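Long-range contacts in GNA33 (Neisseria gonorrhoeae FA 1090, PDB 2G6G), which is a murein hydrolase that probably cleaves peptidoglycan exolytically between N-acetylmuramic acid and N-acetylglucosamine, leaving a 1,6-anhydro bond in the N-acetylmuramic acid residue: residues V45-M50 with W409-N414; D57-L62 with I90-A95; A115-G120 with K401-G406; P352-T357 with A365-I370. All blocks are in the same frame, centred on the assembly; numbering follows the deposited sequence.

Contact 1: V45-M50 with W409-N414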
loop_
_atom_site.group_PDB
_atom_site.type_symbol
_atom_site.label_atom_id
_atom_site.label_comp_id
_atom_site.label_asym_id
_atom_site.label_seq_id
_atom_site.Cartn_x
_atom_site.Cartn_y
_atom_site.Cartn_z
ATOM N N VAL A 45 13.414 6.730 -24.793
ATOM C CA VAL A 45 13.627 8.133 -25.124
ATOM C C VAL A 45 14.956 8.565 -24.529
ATOM O O VAL A 45 15.475 7.886 -23.650
ATOM C CB VAL A 45 12.481 9.045 -24.554
ATOM C CG1 VAL A 45 11.168 8.758 -25.273
ATOM C CG2 VAL A 45 12.331 8.862 -23.046
ATOM N N PRO A 46 15.515 9.694 -25.001
ATOM C CA PRO A 46 16.678 10.227 -24.304
ATOM C C PRO A 46 16.314 10.654 -22.877
ATOM O O PRO A 46 15.147 10.988 -22.613
ATOM C CB PRO A 46 17.074 11.429 -25.155
ATOM C CG PRO A 46 16.458 11.174 -26.486
ATOM C CD PRO A 46 15.148 10.533 -26.155
ATOM N N HIS A 47 17.279 10.595 -21.957
ATOM C CA HIS A 47 17.055 11.010 -20.560
ATOM C C HIS A 47 16.609 12.465 -20.542
ATOM O O HIS A 47 15.825 12.878 -19.679
ATOM C CB HIS A 47 18.307 10.830 -19.680
ATOM C CG HIS A 47 18.549 9.418 -19.232
ATOM N ND1 HIS A 47 18.050 8.910 -18.047
ATOM C CD2 HIS A 47 19.254 8.412 -19.800
ATOM C CE1 HIS A 47 18.419 7.648 -17.912
ATOM N NE2 HIS A 47 19.158 7.325 -18.960
ATOM N N LEU A 48 17.068 13.222 -21.532
ATOM C CA LEU A 48 16.828 14.660 -21.557
ATOM C C LEU A 48 15.465 15.073 -22.073
ATOM O O LEU A 48 15.084 16.234 -21.899
ATOM C CB LEU A 48 17.938 15.411 -22.316
ATOM C CG LEU A 48 19.303 15.635 -21.644
ATOM C CD1 LEU A 48 20.177 16.450 -22.558
ATOM C CD2 LEU A 48 19.184 16.329 -20.293
ATOM N N SER A 49 14.731 14.148 -22.704
ATOM C CA SER A 49 13.374 14.434 -23.204
ATOM C C SER A 49 12.337 14.408 -22.085
ATOM O O SER A 49 11.199 14.792 -22.288
ATOM C CB SER A 49 12.970 13.462 -24.314
ATOM O OG SER A 49 12.620 12.208 -23.766
HETATM N N MSE A 50 12.741 13.949 -20.906
HETATM C CA MSE A 50 11.892 14.002 -19.719
HETATM C C MSE A 50 11.931 15.398 -19.092
HETATM O O MSE A 50 13.011 15.972 -18.911
HETATM C CB MSE A 50 12.311 12.943 -18.707
HETATM C CG MSE A 50 12.296 11.508 -19.258
HETATM SE SE MSE A 50 12.725 10.237 -17.866
HETATM C CE MSE A 50 14.650 10.092 -18.116
ATOM N N TRP A 409 7.555 7.734 -17.215
ATOM C CA TRP A 409 8.678 7.064 -17.858
ATOM C C TRP A 409 9.227 6.075 -16.824
ATOM O O TRP A 409 9.434 6.432 -15.660
ATOM C CB TRP A 409 9.779 8.068 -18.209
ATOM C CG TRP A 409 9.403 9.133 -19.238
ATOM C CD1 TRP A 409 9.779 9.157 -20.548
ATOM C CD2 TRP A 409 8.587 10.304 -19.034
ATOM N NE1 TRP A 409 9.259 10.277 -21.172
ATOM C CE2 TRP A 409 8.526 10.993 -20.266
ATOM C CE3 TRP A 409 7.930 10.851 -17.927
ATOM C CZ2 TRP A 409 7.854 12.208 -20.419
ATOM C CZ3 TRP A 409 7.256 12.057 -18.083
ATOM C CH2 TRP A 409 7.207 12.710 -19.328
ATOM N N GLN A 410 9.410 4.830 -17.251
ATOM C CA GLN A 410 9.983 3.778 -16.422
ATOM C C GLN A 410 11.456 3.618 -16.773
ATOM O O GLN A 410 11.793 3.400 -17.935
ATOM C CB GLN A 410 9.217 2.471 -16.672
ATOM C CG GLN A 410 9.771 1.250 -15.974
ATOM C CD GLN A 410 8.892 0.015 -16.114
ATOM O OE1 GLN A 410 8.893 -0.811 -15.238
ATOM N NE2 GLN A 410 8.158 -0.115 -17.217
ATOM N N LEU A 411 12.337 3.761 -15.780
ATOM C CA LEU A 411 13.761 3.560 -16.009
ATOM C C LEU A 411 14.095 2.131 -15.659
ATOM O O LEU A 411 13.751 1.645 -14.584
ATOM C CB LEU A 411 14.617 4.556 -15.201
ATOM C CG LEU A 411 14.922 5.957 -15.800
ATOM C CD1 LEU A 411 13.656 6.778 -16.041
ATOM C CD2 LEU A 411 15.824 6.662 -14.786
ATOM N N LEU A 412 14.746 1.437 -16.574
ATOM C CA LEU A 412 15.182 0.065 -16.290
ATOM C C LEU A 412 16.660 -0.074 -16.555
ATOM O O LEU A 412 17.189 0.634 -17.395
ATOM C CB LEU A 412 14.371 -0.967 -17.099
ATOM C CG LEU A 412 12.863 -0.940 -16.833
ATOM C CD1 LEU A 412 12.061 -1.557 -17.979
ATOM C CD2 LEU A 412 12.549 -1.618 -15.496
ATOM N N PRO A 413 17.327 -0.999 -15.847
ATOM C CA PRO A 413 18.730 -1.289 -16.059
ATOM C C PRO A 413 19.001 -1.535 -17.533
ATOM O O PRO A 413 18.161 -2.146 -18.223
ATOM C CB PRO A 413 18.936 -2.572 -15.272
ATOM C CG PRO A 413 17.959 -2.504 -14.164
ATOM C CD PRO A 413 16.753 -1.850 -14.787
ATOM N N ASN A 414 20.146 -1.042 -18.018
ATOM C CA ASN A 414 20.454 -1.091 -19.448
ATOM C C ASN A 414 20.338 -2.495 -20.027
ATOM O O ASN A 414 20.987 -3.430 -19.536
ATOM C CB ASN A 414 21.877 -0.563 -19.693
ATOM C CG ASN A 414 21.988 0.906 -19.412
ATOM O OD1 ASN A 414 21.009 1.642 -19.566
ATOM N ND2 ASN A 414 23.166 1.355 -19.008
HETATM O O HOH W 1 9.628 11.528 -23.710
#

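Contact 2: D57-L62 with I90-A95. Unlike the reference sequence in segment 90-95: Ile-90 (reference Val). With SO4 (sulfate ion), chain E.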
loop_
_atom_site.group_PDB
_atom_site.type_symbol
_atom_site.label_atom_id
_atom_site.label_comp_id
_atom_site.label_asym_id
_atom_site.label_seq_id
_atom_site.Cartn_x
_atom_site.Cartn_y
_atom_site.Cartn_z
ATOM N N ASP A 57 15.966 16.559 -7.696
ATOM C CA ASP A 57 16.687 16.162 -6.497
ATOM C C ASP A 57 17.034 14.684 -6.570
ATOM O O ASP A 57 16.400 13.848 -5.911
ATOM C CB ASP A 57 15.880 16.450 -5.236
ATOM C CG ASP A 57 16.764 16.548 -4.016
ATOM O OD1 ASP A 57 17.810 15.864 -4.004
ATOM O OD2 ASP A 57 16.434 17.317 -3.082
ATOM N N PHE A 58 18.055 14.374 -7.369
ATOM C CA PHE A 58 18.442 13.003 -7.641
ATOM C C PHE A 58 18.988 12.302 -6.430
ATOM O O PHE A 58 18.876 11.074 -6.336
ATOM C CB PHE A 58 19.449 12.946 -8.778
ATOM C CG PHE A 58 18.860 13.214 -10.113
ATOM C CD1 PHE A 58 19.041 14.437 -10.723
ATOM C CD2 PHE A 58 18.091 12.242 -10.759
ATOM C CE1 PHE A 58 18.492 14.694 -11.972
ATOM C CE2 PHE A 58 17.545 12.495 -12.013
ATOM C CZ PHE A 58 17.756 13.725 -12.613
ATOM N N ALA A 59 19.586 13.076 -5.516
ATOM C CA ALA A 59 20.100 12.572 -4.238
ATOM C C ALA A 59 19.001 11.903 -3.427
ATOM O O ALA A 59 19.176 10.797 -2.954
ATOM C CB ALA A 59 20.773 13.700 -3.418
ATOM N N LYS A 60 17.856 12.554 -3.275
ATOM C CA LYS A 60 16.704 11.878 -2.633
ATOM C C LYS A 60 16.200 10.638 -3.376
ATOM O O LYS A 60 15.930 9.606 -2.748
ATOM C CB LYS A 60 15.559 12.847 -2.311
ATOM C CG LYS A 60 15.932 13.895 -1.215
ATOM C CD LYS A 60 14.660 14.507 -0.613
ATOM C CE LYS A 60 14.869 15.840 0.060
ATOM N NZ LYS A 60 15.720 15.723 1.283
ATOM N N SER A 61 16.118 10.718 -4.704
ATOM C CA SER A 61 15.688 9.573 -5.519
ATOM C C SER A 61 16.604 8.359 -5.326
ATOM O O SER A 61 16.138 7.210 -5.301
ATOM C CB SER A 61 15.629 9.971 -7.004
ATOM O OG SER A 61 14.690 11.018 -7.181
ATOM N N LEU A 62 17.902 8.632 -5.193
ATOM C CA LEU A 62 18.897 7.588 -4.940
ATOM C C LEU A 62 18.774 6.949 -3.548
ATOM O O LEU A 62 18.943 5.739 -3.400
ATOM C CB LEU A 62 20.309 8.146 -5.126
ATOM C CG LEU A 62 21.492 7.266 -5.559
ATOM C CD1 LEU A 62 22.800 7.873 -5.023
ATOM C CD2 LEU A 62 21.427 5.770 -5.238
ATOM N N ILE A 90 25.732 10.358 -2.158
ATOM C CA ILE A 90 24.397 10.946 -2.017
ATOM C C ILE A 90 24.500 12.442 -2.369
ATOM O O ILE A 90 24.434 13.346 -1.517
ATOM C CB ILE A 90 23.734 10.670 -0.610
ATOM C CG1 ILE A 90 23.573 9.162 -0.339
ATOM C CG2 ILE A 90 22.345 11.331 -0.526
ATOM C CD1 ILE A 90 22.617 8.411 -1.382
ATOM N N HIS A 91 24.735 12.686 -3.647
ATOM C CA HIS A 91 24.842 14.033 -4.156
ATOM C C HIS A 91 24.192 13.997 -5.493
ATOM O O HIS A 91 24.231 12.969 -6.163
ATOM C CB HIS A 91 26.298 14.472 -4.269
ATOM C CG HIS A 91 26.946 14.695 -2.948
ATOM N ND1 HIS A 91 26.601 15.740 -2.120
ATOM C CD2 HIS A 91 27.889 13.986 -2.290
ATOM C CE1 HIS A 91 27.316 15.672 -1.011
ATOM N NE2 HIS A 91 28.110 14.621 -1.092
ATOM N N SER A 92 23.602 15.115 -5.887
ATOM C CA SER A 92 22.698 15.091 -7.024
ATOM C C SER A 92 23.404 14.867 -8.364
ATOM O O SER A 92 22.903 14.123 -9.197
ATOM C CB SER A 92 21.752 16.293 -7.011
ATOM O OG SER A 92 20.648 16.002 -6.146
ATOM N N PHE A 93 24.603 15.414 -8.531
ATOM C CA PHE A 93 25.353 15.139 -9.753
ATOM C C PHE A 93 25.668 13.640 -9.905
ATOM O O PHE A 93 25.369 13.051 -10.945
ATOM C CB PHE A 93 26.610 15.987 -9.846
ATOM C CG PHE A 93 27.290 15.893 -11.180
ATOM C CD1 PHE A 93 26.899 16.721 -12.235
ATOM C CD2 PHE A 93 28.282 14.944 -11.404
ATOM C CE1 PHE A 93 27.524 16.632 -13.479
ATOM C CE2 PHE A 93 28.885 14.834 -12.644
ATOM C CZ PHE A 93 28.503 15.685 -13.684
ATOM N N GLN A 94 26.231 13.019 -8.868
ATOM C CA GLN A 94 26.583 11.588 -8.937
ATOM C C GLN A 94 25.344 10.703 -9.107
ATOM O O GLN A 94 25.376 9.734 -9.854
ATOM C CB GLN A 94 27.389 11.143 -7.703
ATOM C CG GLN A 94 28.859 11.554 -7.729
ATOM C CD GLN A 94 29.066 13.057 -7.583
ATOM O OE1 GLN A 94 29.950 13.637 -8.208
ATOM N NE2 GLN A 94 28.247 13.687 -6.768
ATOM N N ALA A 95 24.272 11.040 -8.384
ATOM C CA ALA A 95 23.001 10.366 -8.469
ATOM C C ALA A 95 22.373 10.511 -9.838
ATOM O O ALA A 95 21.848 9.542 -10.386
ATOM C CB ALA A 95 22.045 10.877 -7.378
HETATM S S SO4 E . 24.015 18.301 -3.539
HETATM O O1 SO4 E . 24.809 18.439 -4.750
HETATM O O2 SO4 E . 23.350 17.006 -3.555
HETATM O O3 SO4 E . 23.061 19.393 -3.503
HETATM O O4 SO4 E . 24.876 18.329 -2.356
#

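Contact 3: A115-G120 with K401-G406. With SO4 (sulfate ion), chain C.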
loop_
_atom_site.group_PDB
_atom_site.type_symbol
_atom_site.label_atom_id
_atom_site.label_comp_id
_atom_site.label_asym_id
_atom_site.label_seq_id
_atom_site.Cartn_x
_atom_site.Cartn_y
_atom_site.Cartn_z
ATOM N N ALA A 115 -1.153 10.131 -21.136
ATOM C CA ALA A 115 -1.785 10.669 -19.936
ATOM C C ALA A 115 -2.402 9.599 -19.049
ATOM O O ALA A 115 -3.090 8.680 -19.525
ATOM C CB ALA A 115 -2.839 11.718 -20.295
ATOM N N GLY A 116 -2.191 9.755 -17.747
ATOM C CA GLY A 116 -2.875 8.924 -16.759
ATOM C C GLY A 116 -3.170 9.653 -15.464
ATOM O O GLY A 116 -3.034 10.855 -15.378
ATOM N N THR A 117 -3.605 8.920 -14.455
ATOM C CA THR A 117 -4.083 9.550 -13.232
ATOM C C THR A 117 -3.097 9.321 -12.117
ATOM O O THR A 117 -2.648 8.193 -11.911
ATOM C CB THR A 117 -5.456 9.007 -12.822
ATOM O OG1 THR A 117 -6.391 9.309 -13.859
ATOM C CG2 THR A 117 -5.939 9.646 -11.496
ATOM N N VAL A 118 -2.757 10.407 -11.420
ATOM C CA VAL A 118 -1.952 10.361 -10.203
ATOM C C VAL A 118 -2.821 10.704 -9.001
ATOM O O VAL A 118 -3.495 11.753 -8.980
ATOM C CB VAL A 118 -0.767 11.330 -10.240
ATOM C CG1 VAL A 118 0.062 11.184 -8.960
ATOM C CG2 VAL A 118 0.107 11.080 -11.490
ATOM N N THR A 119 -2.839 9.803 -8.022
ATOM C CA THR A 119 -3.521 10.066 -6.768
ATOM C C THR A 119 -2.499 9.995 -5.646
ATOM O O THR A 119 -1.311 9.785 -5.898
ATOM C CB THR A 119 -4.700 9.112 -6.527
ATOM O OG1 THR A 119 -4.270 7.767 -6.750
ATOM C CG2 THR A 119 -5.908 9.451 -7.472
ATOM N N GLY A 120 -2.941 10.202 -4.410
ATOM C CA GLY A 120 -2.007 10.227 -3.301
ATOM C C GLY A 120 -2.432 9.351 -2.149
ATOM O O GLY A 120 -3.622 9.126 -1.931
ATOM N N LYS A 401 -5.978 15.712 -1.497
ATOM C CA LYS A 401 -6.182 16.696 -2.564
ATOM C C LYS A 401 -5.633 16.279 -3.933
ATOM O O LYS A 401 -5.922 16.927 -4.937
ATOM C CB LYS A 401 -5.550 18.044 -2.169
ATOM C CG LYS A 401 -6.231 18.676 -0.971
ATOM C CD LYS A 401 -5.408 19.793 -0.382
ATOM C CE LYS A 401 -6.145 20.443 0.785
ATOM N NZ LYS A 401 -5.633 21.824 1.009
ATOM N N GLN A 402 -4.816 15.230 -3.976
ATOM C CA GLN A 402 -4.149 14.805 -5.211
ATOM C C GLN A 402 -4.985 13.934 -6.143
ATOM O O GLN A 402 -5.221 12.756 -5.877
ATOM C CB GLN A 402 -2.842 14.089 -4.883
ATOM C CG GLN A 402 -1.855 14.114 -6.033
ATOM C CD GLN A 402 -0.573 13.519 -5.659
ATOM O OE1 GLN A 402 -0.516 12.667 -4.753
ATOM N NE2 GLN A 402 0.494 13.934 -6.342
ATOM N N LYS A 403 -5.458 14.542 -7.230
ATOM C CA LYS A 403 -6.049 13.823 -8.349
ATOM C C LYS A 403 -5.749 14.627 -9.611
ATOM O O LYS A 403 -6.555 15.444 -10.068
ATOM C CB LYS A 403 -7.538 13.613 -8.155
ATOM C CG LYS A 403 -8.109 12.496 -9.031
ATOM C CD LYS A 403 -9.642 12.506 -8.951
ATOM C CE LYS A 403 -10.249 11.549 -9.971
ATOM N NZ LYS A 403 -11.760 11.611 -10.002
ATOM N N THR A 404 -4.552 14.376 -10.131
ATOM C CA THR A 404 -3.942 15.123 -11.186
ATOM C C THR A 404 -3.638 14.210 -12.380
ATOM O O THR A 404 -3.577 12.984 -12.241
ATOM C CB THR A 404 -2.600 15.784 -10.703
ATOM O OG1 THR A 404 -1.737 14.785 -10.140
ATOM C CG2 THR A 404 -2.824 16.886 -9.651
ATOM N N THR A 405 -3.459 14.810 -13.552
ATOM C CA THR A 405 -2.982 14.082 -14.699
ATOM C C THR A 405 -1.447 13.912 -14.600
ATOM O O THR A 405 -0.728 14.866 -14.337
ATOM C CB THR A 405 -3.385 14.805 -15.999
ATOM O OG1 THR A 405 -4.817 14.807 -16.102
ATOM C CG2 THR A 405 -2.812 14.121 -17.212
ATOM N N GLY A 406 -0.958 12.700 -14.807
ATOM C CA GLY A 406 0.493 12.463 -14.856
ATOM C C GLY A 406 0.930 11.834 -16.151
ATOM O O GLY A 406 0.119 11.274 -16.877
HETATM S S SO4 C . -3.668 17.932 -13.438
HETATM O O1 SO4 C . -3.357 19.326 -13.574
HETATM O O2 SO4 C . -3.967 17.410 -14.728
HETATM O O3 SO4 C . -4.772 17.751 -12.524
HETATM O O4 SO4 C . -2.489 17.285 -12.916
HETATM O O HOH W 2 -5.643 11.301 -3.740
#

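Contact 4: P352-T357 with A365-I370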
loop_
_atom_site.group_PDB
_atom_site.type_symbol
_atom_site.label_atom_id
_atom_site.label_comp_id
_atom_site.label_asym_id
_atom_site.label_seq_id
_atom_site.Cartn_x
_atom_site.Cartn_y
_atom_site.Cartn_z
ATOM N N PRO A 352 12.794 2.780 -10.913
ATOM C CA PRO A 352 12.604 4.239 -10.913
ATOM C C PRO A 352 11.559 4.645 -11.954
ATOM O O PRO A 352 11.549 4.150 -13.085
ATOM C CB PRO A 352 13.975 4.778 -11.333
ATOM C CG PRO A 352 14.971 3.662 -10.997
ATOM C CD PRO A 352 14.188 2.388 -11.207
ATOM N N LEU A 353 10.723 5.594 -11.575
ATOM C CA LEU A 353 9.630 6.034 -12.397
ATOM C C LEU A 353 9.682 7.567 -12.403
ATOM O O LEU A 353 9.481 8.190 -11.374
ATOM C CB LEU A 353 8.305 5.569 -11.760
ATOM C CG LEU A 353 7.208 4.843 -12.525
ATOM C CD1 LEU A 353 5.812 5.204 -11.952
ATOM C CD2 LEU A 353 7.224 5.096 -14.030
ATOM N N PHE A 354 9.945 8.174 -13.547
ATOM C CA PHE A 354 9.879 9.620 -13.621
ATOM C C PHE A 354 8.429 9.928 -13.828
ATOM O O PHE A 354 7.818 9.380 -14.750
ATOM C CB PHE A 354 10.716 10.184 -14.779
ATOM C CG PHE A 354 10.925 11.657 -14.688
ATOM C CD1 PHE A 354 11.858 12.175 -13.816
ATOM C CD2 PHE A 354 10.179 12.527 -15.450
ATOM C CE1 PHE A 354 12.043 13.522 -13.707
ATOM C CE2 PHE A 354 10.368 13.894 -15.332
ATOM C CZ PHE A 354 11.307 14.375 -14.457
ATOM N N VAL A 355 7.875 10.757 -12.941
ATOM C CA VAL A 355 6.471 11.171 -13.026
ATOM C C VAL A 355 6.405 12.688 -13.228
ATOM O O VAL A 355 7.006 13.462 -12.476
ATOM C CB VAL A 355 5.658 10.754 -11.778
ATOM C CG1 VAL A 355 4.138 11.184 -11.896
ATOM C CG2 VAL A 355 5.750 9.273 -11.593
ATOM N N ALA A 356 5.691 13.107 -14.255
ATOM C CA ALA A 356 5.471 14.542 -14.490
ATOM C C ALA A 356 4.038 14.862 -14.157
ATOM O O ALA A 356 3.115 14.357 -14.803
ATOM C CB ALA A 356 5.767 14.901 -15.928
ATOM N N THR A 357 3.838 15.682 -13.140
ATOM C CA THR A 357 2.479 16.076 -12.783
ATOM C C THR A 357 2.529 17.419 -12.075
ATOM O O THR A 357 3.602 18.048 -12.021
ATOM C CB THR A 357 1.751 14.952 -11.987
ATOM O OG1 THR A 357 0.378 15.304 -11.784
ATOM C CG2 THR A 357 2.457 14.639 -10.616
ATOM N N ALA A 365 5.083 22.478 -11.113
ATOM C CA ALA A 365 5.477 21.194 -11.639
ATOM C C ALA A 365 6.068 20.364 -10.506
ATOM O O ALA A 365 6.855 20.855 -9.690
ATOM C CB ALA A 365 6.441 21.354 -12.768
ATOM N N LEU A 366 5.585 19.136 -10.407
ATOM C CA LEU A 366 6.095 18.160 -9.504
ATOM C C LEU A 366 6.593 17.081 -10.439
ATOM O O LEU A 366 5.815 16.254 -10.901
ATOM C CB LEU A 366 4.968 17.643 -8.626
ATOM C CG LEU A 366 5.288 16.722 -7.454
ATOM C CD1 LEU A 366 6.267 17.405 -6.527
ATOM C CD2 LEU A 366 4.001 16.404 -6.701
ATOM N N ASN A 367 7.870 17.143 -10.769
ATOM C CA ASN A 367 8.476 16.292 -11.783
ATOM C C ASN A 367 9.545 15.568 -11.070
ATOM O O ASN A 367 10.491 16.212 -10.632
ATOM C CB ASN A 367 9.256 17.113 -12.783
ATOM C CG ASN A 367 8.415 17.742 -13.824
ATOM O OD1 ASN A 367 7.436 17.179 -14.288
ATOM N ND2 ASN A 367 8.820 18.937 -14.234
ATOM N N ARG A 368 9.444 14.256 -10.946
ATOM C CA ARG A 368 10.480 13.565 -10.198
ATOM C C ARG A 368 10.556 12.073 -10.404
ATOM O O ARG A 368 9.564 11.424 -10.760
ATOM C CB ARG A 368 10.341 13.863 -8.721
ATOM C CG ARG A 368 9.107 13.295 -8.107
ATOM C CD ARG A 368 9.004 13.789 -6.694
ATOM N NE ARG A 368 9.255 15.224 -6.556
ATOM C CZ ARG A 368 9.358 15.864 -5.395
ATOM N NH1 ARG A 368 9.237 15.193 -4.257
ATOM N NH2 ARG A 368 9.588 17.177 -5.369
ATOM N N LEU A 369 11.750 11.552 -10.135
ATOM C CA LEU A 369 11.987 10.121 -10.055
ATOM C C LEU A 369 11.555 9.603 -8.712
ATOM O O LEU A 369 12.241 9.815 -7.716
ATOM C CB LEU A 369 13.474 9.780 -10.187
ATOM C CG LEU A 369 14.059 9.426 -11.536
ATOM C CD1 LEU A 369 15.520 9.070 -11.283
ATOM C CD2 LEU A 369 13.329 8.300 -12.211
ATOM N N ILE A 370 10.440 8.907 -8.696
ATOM C CA ILE A 370 10.012 8.157 -7.506
ATOM C C ILE A 370 10.354 6.682 -7.741
ATOM O O ILE A 370 10.787 6.317 -8.838
ATOM C CB ILE A 370 8.516 8.363 -7.216
ATOM C CG1 ILE A 370 7.671 7.813 -8.357
ATOM C CG2 ILE A 370 8.226 9.879 -7.014
ATOM C CD1 ILE A 370 6.221 7.676 -8.009
#

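Contact 1: V45-M50 with W409-N414
Met-50, deposited as selenomethionine, lies over one face of the Trp-409 indole, the two side chains running antiparallel to one another. Its CG stands almost squarely above the five-membered ring, 3.6 Å from the centroid and 7° off the normal, which makes a CH-pi contact. The selenium lies obliquely to the same ring, 4.2 Å from its centroid, a Met-aromatic contact, and packs against Trp-409 CB at 3.7 Å. A bend at chi3 (-93°) then carries CE to Leu-411 CD1, 4.0 Å away, so one flexible, polarisable chain can follow both a flat ring and a branched neighbour. Trp-409 and Leu-411 belong to strand 403-413 of the 3D domain, and the loop after strand 40-44 is laid against this strand. Val-45 crosses the Trp-409 side chain nearly perpendicularly, with CG2 at the ring edge, 3.6 Å from CD1. The polar corner of the indole is also served: NE1 donates in the ring plane to a water 2.9 Å away, which hydrogen-bonds Ser-49 OG in turn. His-47 turns its ring edge to Leu-411, CE1 to CD2 4.2 Å, while its NE2 is hydrogen-bonded to Phe-103 O.

Contact 2: D57-L62 with I90-A95
Leu-62 and Ile-90 meet through their outer methyls because of how each chain is folded. Leu-62 sets CG anti to its backbone N (chi1 -152°), while in Ile-90 CG1 is anti to the carbonyl carbon (chi1 -60°). These first torsions set the direction of each branch, and the next torsion in each chain brings the two CD1 methyls together at 3.7 Å. The other branch of Ile-90, CG2, rests beside Ala-59. Ala-95 packs against Leu-62 with a single methyl, and its CB also lies 3.6 Å from Phe-58 CB. Such small residues suit a place where backbones come close: the CA atoms of Ala-59 and Ser-92 are 4.6 Å apart. The packing brings together the first turns of helices 58-72 and 92-102, whose N-terminal amides lack acceptors within their own helix. Ser-92 OG supplies one, accepting from Ala-59 N at 3.2 Å in a fairly straight bond (160°). Asp-57, the N-cap of helix 58-72, offers OD1 to Lys-60 N, although that bond is weak. At the start of helix 92-102 a sulfate, probably from the crystallisation liquor, accepts at O2 from Ser-92 N, 3.0 Å away. His-91 ND1 donates to sulfate O4 at 3.1 Å, with the sulfur in the plane of the imidazole; the N-terminal end of a helix, with its partial positive charge, would be expected to favour an anion. The Phe-58 ring runs on along helix 92-102, against Lys-96 and Phe-99, meets Trp-53 edge-to-face and touches Leu-369 of strand 365-374.

Contact 3: A115-G120 with K401-G406
The carboxamide of Gln-402 is the flat side-chain group that reaches strand 115-120, touching it at both ends: OE1 lies 3.2 Å from Gly-120 CA, and NE2 lies 3.8 Å from Val-118 CG1. CG anti to the backbone N (chi1 -157°) and an extended chain carry the amide that far, and OE1 accepts from Trp-389 NE1. The peptide planes are used unevenly. Thr-404 N approaches Val-118 O within the carbonyl plane, whereas Gly-406 N, 2.8 Å from Gly-116 O, stands 42° out of it. In the Val-118/Thr-404 pair the return bond, Val-118 N to Thr-404 O, also 2.8 Å, is almost linear.

Val-118 is the buried residue of the 115-120 segment. Its CG2 packs on Gly-406 CA at 3.7 Å, a fit open to a residue without a side chain, and its CB adjoins Thr-404 OG1, which hydrogen-bonds Thr-357. On the other face Thr-119 CG2 and Lys-403 CG touch, side by side, and Thr-119 OG1 is hydrogen-bonded to Asp-386. Beyond the paired residues a water accepts from Gly-120 N at 3.0 Å and lies within hydrogen-bonding distance of Gln-402 O. A sulfate modelled beside Thr-405 N is doubtfully placed. The arrangement is an antiparallel beta ladder with alternating hydrogen-bonded and non-hydrogen-bonded pairs, joining strand 115-129 to the 3D domain, whose family belongs to the double-psi beta-barrel clan.

Contact 4: P352-T357 with A365-I370
Ile-370 gives up the most surface here, packing beside Leu-353 and Val-355. Its CG1 stands in the crowded position between backbone N and carbonyl carbon (chi1 63°), which lets it lie 4.0 Å from Val-355 CG2 and 4.1 Å from Leu-353 CB. The backbone holds the same pair, Leu-353 N giving to Ile-370 O at 2.8 Å and Ile-370 N returning a bond to Leu-353 O.

On the other face of the sheet Leu-369 pushes its CD2 methyl between Pro-352 and Phe-354, 3.7 Å from Pro-352 CB. Phe-354 and Leu-369 form a non-hydrogen-bonded pair, and large apolar residues suit this buried side. The two strands are the arms of a beta hairpin in the 3D domain. Three hydrogen-bonded pairs alternate with two non-hydrogen-bonded ones along it.

The Phe-354 ring lies back across the partner strand: Arg-368 N is 3.8 Å above one face, offset toward the rim, and this amide is hydrogen-bonded to Val-355 O. Phe-354 CZ touches Asn-367 CB, and the ring and amide planes are only 24° apart. Asn-367 in turn places OD1 3.3 Å from Ala-356 CB, whose small methyl lets it come this close.

Thr-357 carries the last hydrogen-bonded pair, Leu-366 N giving to its carbonyl O at 2.8 Å. Its CG2 rests on Leu-366 O, 3.7 Å away, while OG1 is hydrogen-bonded to Thr-404 OG1 and Thr-405 O on strand 403-413.

Contacts 1 and 4 are buried, whereas contacts 2 and 3 are partly buried. Strand 403-413 supplies one side of both contacts 1 and 3, and strand 352-358 of contact 4 pairs with it, Phe-354 bonding Trp-409 and Pro-352 bonding Leu-411. Backbone ladders dominate contacts 3 and 4; contact 1 depends on aromatic and apolar packing plus one water, and contact 2 on small residues and helix-end amides. Met-50 of contact 1 packs on Phe-354 of contact 4, and Ser-61 of contact 2 bonds Leu-369 O. Contacts 2 and 3, with centres about 25 Å apart, do not touch.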